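Long-range contact in protein FucU (Bifidobacterium longum subsp. infantis, PDB 3MVK), which probably interconverts the alpha and beta anomers of L-fucose and the pyranose and furanose forms of beta-D-ribose, as a sugar mutarotase of the RbsD/FucU family: residues L26-G31 with L137-G142. Numbering follows the deposited sequence.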
loop_
_atom_site.group_PDB
_atom_site.type_symbol
_atom_site.label_atom_id
_atom_site.label_comp_id
_atom_site.label_asym_id
_atom_site.label_seq_id
_atom_site.Cartn_x
_atom_site.Cartn_y
_atom_site.Cartn_z
ATOM N N LEU G 26 -15.668 20.491 8.059
ATOM C CA LEU G 26 -14.745 19.846 8.958
ATOM C C LEU G 26 -15.359 19.845 10.356
ATOM O O LEU G 26 -16.259 20.642 10.659
ATOM C CB LEU G 26 -13.373 20.539 8.945
ATOM C CG LEU G 26 -13.290 21.995 9.422
ATOM C CD1 LEU G 26 -13.415 22.120 10.948
ATOM C CD2 LEU G 26 -11.989 22.631 8.963
ATOM N N VAL G 27 -14.870 18.959 11.204
ATOM C CA VAL G 27 -15.371 18.868 12.560
ATOM C C VAL G 27 -14.238 19.196 13.524
ATOM O O VAL G 27 -13.158 18.603 13.442
ATOM C CB VAL G 27 -15.842 17.440 12.883
ATOM C CG1 VAL G 27 -16.347 17.342 14.332
ATOM C CG2 VAL G 27 -16.947 16.980 11.926
ATOM N N ILE G 28 -14.475 20.143 14.428
ATOM C CA ILE G 28 -13.586 20.300 15.587
ATOM C C ILE G 28 -14.173 19.402 16.656
ATOM O O ILE G 28 -15.270 19.678 17.167
ATOM C CB ILE G 28 -13.525 21.775 16.077
ATOM C CG1 ILE G 28 -13.083 22.689 14.928
ATOM C CG2 ILE G 28 -12.592 21.886 17.311
ATOM C CD1 ILE G 28 -13.121 24.154 15.251
ATOM N N ALA G 29 -13.468 18.322 16.966
ATOM C CA ALA G 29 -13.970 17.282 17.869
ATOM C C ALA G 29 -13.433 17.570 19.256
ATOM O O ALA G 29 -12.233 17.785 19.427
ATOM C CB ALA G 29 -13.509 15.896 17.379
ATOM N N ASP G 30 -14.318 17.568 20.254
ATOM C CA ASP G 30 -13.853 17.698 21.634
ATOM C C ASP G 30 -13.134 16.417 22.109
ATOM O O ASP G 30 -13.081 15.411 21.388
ATOM C CB ASP G 30 -15.003 18.177 22.575
ATOM C CG ASP G 30 -16.111 17.129 22.800
ATOM O OD1 ASP G 30 -15.871 15.894 22.716
ATOM O OD2 ASP G 30 -17.243 17.570 23.128
ATOM N N GLY G 31 -12.533 16.480 23.293
ATOM C CA GLY G 31 -11.702 15.399 23.812
ATOM C C GLY G 31 -12.454 14.090 24.007
ATOM O O GLY G 31 -11.858 13.004 23.958
ATOM N N LEU G 137 -17.762 21.024 17.076
ATOM C CA LEU G 137 -18.269 22.055 16.183
ATOM C C LEU G 137 -17.997 21.678 14.746
ATOM O O LEU G 137 -16.840 21.455 14.375
ATOM C CB LEU G 137 -17.638 23.414 16.527
ATOM C CG LEU G 137 -18.211 24.683 15.884
ATOM C CD1 LEU G 137 -19.606 25.016 16.415
ATOM C CD2 LEU G 137 -17.264 25.859 16.107
ATOM N N ILE G 138 -19.070 21.574 13.959
ATOM C CA ILE G 138 -18.948 21.383 12.492
ATOM C C ILE G 138 -18.900 22.742 11.818
ATOM O O ILE G 138 -19.725 23.604 12.129
ATOM C CB ILE G 138 -20.115 20.564 11.903
ATOM C CG1 ILE G 138 -20.344 19.276 12.725
ATOM C CG2 ILE G 138 -19.839 20.233 10.406
ATOM C CD1 ILE G 138 -21.498 18.347 12.210
ATOM N N LEU G 139 -17.943 22.942 10.904
ATOM C CA LEU G 139 -17.809 24.202 10.163
ATOM C C LEU G 139 -17.945 23.911 8.680
ATOM O O LEU G 139 -17.351 22.938 8.201
ATOM C CB LEU G 139 -16.439 24.818 10.389
ATOM C CG LEU G 139 -16.092 25.253 11.817
ATOM C CD1 LEU G 139 -14.725 25.904 11.789
ATOM C CD2 LEU G 139 -17.147 26.249 12.311
ATOM N N GLN G 140 -18.735 24.718 7.970
ATOM C CA GLN G 140 -18.902 24.558 6.522
ATOM C C GLN G 140 -18.217 25.700 5.783
ATOM O O GLN G 140 -18.440 26.879 6.085
ATOM C CB GLN G 140 -20.386 24.546 6.142
ATOM C CG GLN G 140 -20.613 24.241 4.664
ATOM C CD GLN G 140 -22.054 23.895 4.389
ATOM O OE1 GLN G 140 -22.580 22.911 4.923
ATOM N NE2 GLN G 140 -22.711 24.696 3.548
ATOM N N LYS G 141 -17.410 25.357 4.781
ATOM C CA LYS G 141 -16.588 26.357 4.116
ATOM C C LYS G 141 -17.368 27.158 3.090
ATOM O O LYS G 141 -18.177 26.616 2.342
ATOM C CB LYS G 141 -15.373 25.710 3.448
ATOM C CG LYS G 141 -14.343 26.745 2.946
ATOM C CD LYS G 141 -13.087 26.020 2.439
ATOM C CE LYS G 141 -12.030 27.009 2.010
ATOM N NZ LYS G 141 -10.770 26.394 1.474
ATOM N N GLY G 142 -17.099 28.453 3.080
ATOM C CA GLY G 142 -17.692 29.340 2.123
ATOM C C GLY G 142 -16.829 29.566 0.902
ATOM O O GLY G 142 -15.970 28.740 0.568
#
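Ile28 and Leu137 exchange two backbone hydrogen bonds. Ile28 N lies 2.7 Å from Leu137 O, tilted 22° from that carbonyl's plane, and Leu137 N returns a bond of 2.8 Å to Ile28 O. Two residues along, Leu26 and Leu139 form a second such pair, with Leu139 N 2.9 Å from Leu26 O in a nearly straight bond (168° at the hydrogen) and Leu26 N giving its hydrogen to Leu139 O. Val27 and Ile138, between them, make the non-hydrogen-bonded pair, and there the strands draw together to 4.4 Å between Val27 CA and Ile138 CA. Two of the hydrogen-bonded carbonyls also receive a CA-H...O contact, Leu26 O from Ile138 CA (3.3 Å) and Leu137 O from Val27 CA. The backbones of Val27 and Ala29 hydrogen-bond instead to strand 124-128, so strand 25-29 is paired along both sides.

Packing follows the alternation of the strands. On the face of Leu26, Ile28, Leu137 and Leu139, the side chains of Leu26 and Leu139 run side by side. With CG between its own N and carbonyl carbon (chi1 63°), the Leu26 side chain leans toward the partner strand and sets CD1 4.1 Å from Leu139 CB. Leu139 CD1 also meets Ile28 CD1, 4.2 Å away, where the two side chains cross at a slant. Leu56 of helix 52-60 packs on Ile28, Leu137 and Leu139. On the reverse face, Val27 CG2 touches Ile138 CG1, with Val27 packing on Ala119 and Ile138 on Phe115, both of helix 112-119.

The arrangement exemplifies an antiparallel pair at the heart of a mixed sheet with helices on both faces, the alpha/beta core of the RbsD/FucU fold.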